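Local coordinates for solute-binding protein Csal_2479 (PDB 4P1L) that binds D-glucuronate and is probably the periplasmic solute-binding component of a TRAP transport system that carries solutes into the cytoplasm, at residues A85-G90 / P233-V238; V155-D160 / E289-S294. All blocks are in the same frame, centred on the assembly; numbering follows the deposited sequence.

Contact 1 (A85-G90 / P233-V238). With BDP (beta-D-glucopyranuronic acid), chain C.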
# COMPACT_ATOMS: atom_id res chain seq x y z
N ALA A 85 12.10 -5.51 3.84
CA ALA A 85 11.19 -5.28 2.75
C ALA A 85 10.31 -4.06 3.00
O ALA A 85 10.11 -3.63 4.15
CB ALA A 85 10.34 -6.50 2.53
N ASN A 86 9.80 -3.53 1.90
CA ASN A 86 8.74 -2.54 1.86
C ASN A 86 7.48 -3.28 1.42
O ASN A 86 7.38 -3.74 0.28
CB ASN A 86 9.17 -1.42 0.89
CG ASN A 86 8.03 -0.52 0.41
OD1 ASN A 86 8.08 -0.04 -0.71
ND2 ASN A 86 7.02 -0.29 1.26
N PHE A 87 6.56 -3.47 2.36
CA PHE A 87 5.29 -4.10 2.04
C PHE A 87 4.14 -3.11 2.14
O PHE A 87 4.07 -2.34 3.10
CB PHE A 87 4.98 -5.25 3.00
CG PHE A 87 5.93 -6.40 2.90
CD1 PHE A 87 6.25 -6.96 1.68
CD2 PHE A 87 6.50 -6.93 4.05
CE1 PHE A 87 7.12 -8.02 1.59
CE2 PHE A 87 7.37 -8.02 3.96
CZ PHE A 87 7.67 -8.56 2.71
N ASN A 88 3.23 -3.17 1.18
CA ASN A 88 1.92 -2.56 1.32
C ASN A 88 1.09 -3.34 2.37
O ASN A 88 1.12 -4.59 2.43
CB ASN A 88 1.21 -2.53 -0.03
CG ASN A 88 -0.07 -1.71 -0.01
OD1 ASN A 88 -1.13 -2.23 0.36
ND2 ASN A 88 0.01 -0.46 -0.40
N MSE A 89 0.38 -2.60 3.21
CA MSE A 89 -0.40 -3.22 4.29
C MSE A 89 -1.64 -3.95 3.83
O MSE A 89 -2.22 -4.73 4.59
CB MSE A 89 -0.77 -2.20 5.36
CG MSE A 89 0.40 -1.68 6.16
SE MSE A 89 1.35 -3.08 7.23
CE MSE A 89 0.30 -2.87 8.87
N GLY A 90 -2.08 -3.69 2.59
CA GLY A 90 -3.20 -4.43 2.02
C GLY A 90 -3.02 -5.93 2.01
O GLY A 90 -3.85 -6.67 2.58
N PRO A 233 -1.22 2.52 4.37
CA PRO A 233 0.18 2.66 4.74
C PRO A 233 1.01 1.53 4.14
O PRO A 233 0.45 0.49 3.79
CB PRO A 233 0.17 2.53 6.28
CG PRO A 233 -1.22 2.83 6.68
CD PRO A 233 -2.06 2.24 5.55
N GLU A 234 2.32 1.74 4.02
CA GLU A 234 3.26 0.66 3.75
C GLU A 234 4.34 0.66 4.83
O GLU A 234 4.68 1.71 5.38
CB GLU A 234 3.90 0.85 2.38
CG GLU A 234 2.90 1.14 1.27
CD GLU A 234 3.39 0.73 -0.12
OE1 GLU A 234 4.63 0.55 -0.30
OE2 GLU A 234 2.53 0.60 -1.02
N CYS A 235 4.87 -0.52 5.18
CA CYS A 235 5.93 -0.58 6.16
C CYS A 235 7.26 -0.77 5.49
O CYS A 235 7.35 -1.32 4.39
CB CYS A 235 5.71 -1.72 7.16
SG CYS A 235 5.66 -3.38 6.42
N LEU A 236 8.29 -0.31 6.18
CA LEU A 236 9.66 -0.76 5.98
C LEU A 236 9.93 -1.66 7.17
O LEU A 236 9.92 -1.19 8.32
CB LEU A 236 10.64 0.40 5.95
CG LEU A 236 12.13 0.07 5.98
CD1 LEU A 236 12.50 -1.00 5.00
CD2 LEU A 236 12.92 1.34 5.71
N CYS A 237 10.08 -2.96 6.93
CA CYS A 237 10.22 -3.92 8.02
C CYS A 237 11.41 -4.88 7.83
O CYS A 237 11.96 -5.01 6.73
CB CYS A 237 8.94 -4.74 8.17
SG CYS A 237 8.62 -5.90 6.80
N VAL A 238 11.79 -5.52 8.94
CA VAL A 238 12.89 -6.48 8.98
C VAL A 238 12.38 -7.84 9.52
O VAL A 238 11.54 -7.87 10.42
CB VAL A 238 14.06 -5.93 9.85
CG1 VAL A 238 15.18 -6.97 10.04
CG2 VAL A 238 14.62 -4.65 9.23
C1 BDP C . 0.83 -0.16 -5.04
C2 BDP C . 1.62 -0.68 -3.85
C3 BDP C . 2.27 -1.96 -4.21
C4 BDP C . 1.19 -2.92 -4.60
C5 BDP C . 0.36 -2.36 -5.78
C6 BDP C . -0.78 -3.29 -6.20
O2 BDP C . 2.60 0.31 -3.56
O3 BDP C . 2.91 -2.49 -2.93
O4 BDP C . 1.77 -4.18 -4.97
O5 BDP C . -0.17 -1.12 -5.43
O6A BDP C . -1.84 -2.73 -6.62
O1 BDP C . 0.17 1.01 -4.70
O6B BDP C . -0.61 -4.52 -6.18

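Contact 2 (V155-D160 / E289-S294)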
# COMPACT_ATOMS: atom_id res chain seq x y z
N VAL A 155 -16.29 7.23 -14.12
CA VAL A 155 -17.16 6.86 -13.00
C VAL A 155 -17.52 8.10 -12.20
O VAL A 155 -16.65 8.78 -11.67
CB VAL A 155 -16.47 5.83 -12.07
CG1 VAL A 155 -17.26 5.67 -10.77
CG2 VAL A 155 -16.34 4.51 -12.78
N GLU A 156 -18.81 8.40 -12.15
CA GLU A 156 -19.29 9.60 -11.50
C GLU A 156 -19.98 9.26 -10.21
O GLU A 156 -19.82 9.97 -9.22
CB GLU A 156 -20.30 10.36 -12.39
CG GLU A 156 -19.78 10.84 -13.73
CD GLU A 156 -18.81 12.02 -13.64
OE1 GLU A 156 -18.21 12.24 -12.55
OE2 GLU A 156 -18.69 12.75 -14.67
N THR A 157 -20.74 8.16 -10.23
CA THR A 157 -21.47 7.68 -9.07
C THR A 157 -21.24 6.18 -8.91
O THR A 157 -20.75 5.52 -9.82
CB THR A 157 -22.98 7.92 -9.22
OG1 THR A 157 -23.46 7.15 -10.32
CG2 THR A 157 -23.27 9.37 -9.48
N PRO A 158 -21.62 5.64 -7.76
CA PRO A 158 -21.43 4.20 -7.61
C PRO A 158 -22.07 3.34 -8.71
O PRO A 158 -21.48 2.33 -9.12
CB PRO A 158 -22.02 3.92 -6.23
CG PRO A 158 -21.75 5.19 -5.47
CD PRO A 158 -22.03 6.27 -6.50
N ASP A 159 -23.22 3.75 -9.22
CA ASP A 159 -23.87 2.97 -10.27
C ASP A 159 -23.06 2.87 -11.57
O ASP A 159 -23.25 1.94 -12.33
CB ASP A 159 -25.30 3.47 -10.52
CG ASP A 159 -26.27 3.02 -9.42
OD1 ASP A 159 -25.81 2.46 -8.39
OD2 ASP A 159 -27.49 3.22 -9.58
N ASP A 160 -22.13 3.80 -11.80
CA ASP A 160 -21.24 3.70 -12.96
C ASP A 160 -20.22 2.56 -12.83
O ASP A 160 -19.55 2.22 -13.80
CB ASP A 160 -20.52 5.03 -13.23
CG ASP A 160 -21.45 6.15 -13.61
OD1 ASP A 160 -22.45 5.88 -14.31
OD2 ASP A 160 -21.21 7.31 -13.21
N GLU A 289 -13.04 14.07 -11.02
CA GLU A 289 -13.50 13.96 -9.65
C GLU A 289 -14.85 13.24 -9.78
O GLU A 289 -15.57 13.44 -10.76
CB GLU A 289 -13.71 15.33 -9.00
CG GLU A 289 -12.47 16.24 -9.02
CD GLU A 289 -11.43 15.85 -7.97
OE1 GLU A 289 -11.68 14.92 -7.14
OE2 GLU A 289 -10.35 16.47 -7.97
N VAL A 290 -15.18 12.41 -8.80
CA VAL A 290 -16.50 11.81 -8.75
C VAL A 290 -17.49 12.83 -8.23
O VAL A 290 -17.11 13.87 -7.69
CB VAL A 290 -16.56 10.51 -7.89
CG1 VAL A 290 -15.63 9.44 -8.47
CG2 VAL A 290 -16.23 10.77 -6.41
N ASP A 291 -18.77 12.54 -8.41
CA ASP A 291 -19.84 13.43 -7.96
C ASP A 291 -19.77 13.67 -6.48
O ASP A 291 -19.84 14.80 -6.05
CB ASP A 291 -21.21 12.81 -8.28
CG ASP A 291 -21.63 13.05 -9.70
OD1 ASP A 291 -20.78 13.48 -10.52
OD2 ASP A 291 -22.82 12.81 -10.00
N ASP A 292 -19.65 12.60 -5.70
CA ASP A 292 -19.82 12.68 -4.24
C ASP A 292 -19.21 11.44 -3.56
O ASP A 292 -19.81 10.37 -3.54
CB ASP A 292 -21.30 12.80 -3.92
CG ASP A 292 -21.59 12.80 -2.43
OD1 ASP A 292 -20.65 12.97 -1.61
OD2 ASP A 292 -22.78 12.62 -2.11
N LYS A 293 -18.00 11.61 -3.04
CA LYS A 293 -17.26 10.52 -2.42
C LYS A 293 -18.05 9.93 -1.26
O LYS A 293 -17.99 8.72 -0.99
CB LYS A 293 -15.87 10.99 -1.97
CG LYS A 293 -14.84 11.06 -3.10
CD LYS A 293 -13.55 11.81 -2.69
CE LYS A 293 -12.84 11.13 -1.51
NZ LYS A 293 -11.54 11.84 -1.13
N SER A 294 -18.86 10.76 -0.60
CA SER A 294 -19.65 10.26 0.51
C SER A 294 -20.69 9.21 0.06
O SER A 294 -21.11 8.34 0.86
CB SER A 294 -20.30 11.42 1.27
OG SER A 294 -21.51 11.78 0.65
O HOH W 1 -20.59 9.97 -6.42

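Contact 1 (A85-G90 / P233-V238)
E234 reaches across to two asparagines of the neighbouring antiparallel strand and to the sugar. Its carboxylate is divided between them: E234 OE1 accepts from N86 ND2 at 3.0 Å, while E234 OE2 takes N88 ND2 at 2.8 Å. The hydroxyl O2 of the bound glucuronate also donates to E234 OE2, at 2.6 Å. Both amides come in on the anti side of their oxygen but differ in tilt. That of N88 stands almost perpendicular to the carboxylate, planes 87° apart, and its N-H points nearly straight at OE2, which lies in the amide plane; that of N86 is inclined by 43°. CG of N88, anti to the backbone N (chi1 -171°), carries the amide out beside E234, with ND2 turned to OE2 and OD1 back to G90 N, an Asx turn. Were E234 an alanine, glucuronate O2 and N88 ND2 would probably lose their shared acceptor and N86 ND2 its OE1 partner.

A85, F87, C235 and C237 share the other face, A85 CB lying over the rim of the F87 ring. C237 SG sits obliquely beside that ring, 3.6 Å from F87 CD2, and C235 SG lies against F87 CB. Backbone bonds join A85 with C237 and F87 with C235, and M89 N closes the end on P233 O.

These strands are adjacent members of a five-stranded mixed sheet, characteristic of a lobe of a periplasmic binding protein. The backbone of W29 on strand 26-29 is hydrogen-bonded to that of N86, strand 135-141 flanks 234-238 on its other edge, N38 of helix 37-52 donates to N86 OD1, and helix 70-78 packs on F87.

Contact 2 (V155-D160 / E289-S294)
D291 N donates to E156 O at 2.9 Å, joining the loop between strands 146-150 and 165-168 to the linker from strand 286-288 into the N-capped helix 293-298. The bond lies in the carbonyl plane, on a lone pair of E156 O, with an N-H...O angle of 160°. It anchors the close-fitting part of the contact. V290 comes in beside it, with CB against E156 O and CG1 3.4 Å from V155 O. CG1 is anti to the carbonyl carbon of V290 (chi1 -61°), which directs that methyl at V155 O. Farther inward, V155 and V290 both touch F296 of the same helix, and V155 O is also bonded to N288.

Toward solvent the fit is looser and more polar. The E156 and D291 side chains cross at about a right angle, their carboxylate planes 36° apart, and OE1 of E156 comes within 3.5 Å of OD1 of D291. These like charges would probably disfavour one another, although a weak bond from N288 ND2 to E156 OE1 may offset part of the repulsion. D291 OD2, for its part, meets the methyl CG2 of T157. Away from the two carboxylates, a water donates to E156 O, which thus serves both it and D291 N, and accepts from D292 N at 2.9 Å.

Each loop also has an aspartate that organises its own backbone. D160 OD2 gathers two amides, using its anti lone pair for E156 N and taking T157 N from above the carboxylate plane. D292 occupies the N-cap: its OD1 accepts from S294 OG at 2.7 Å and, weakly, from S294 N at 3.0 Å.

How the contacts relate
From the N terminus the chain first lays down residues 85-90, then makes residues 155-160 in the loop between strands 146-150 and 165-168. It returns at 233-238 to close contact 1 across 142 intervening residues, and at 289-294 to close contact 2 across 128. The two closures therefore cross, since each loop takes in one segment of the other contact. Contact 1 joins central strands of the five-stranded sheet beside the sugar; contact 2 ties the loop after strand 146-150 to the linker between strand 286-288 and helix 293-298, away from the sugar. Their centres are about 30 Å apart, and their nearest atoms, about 15 Å apart, do not touch.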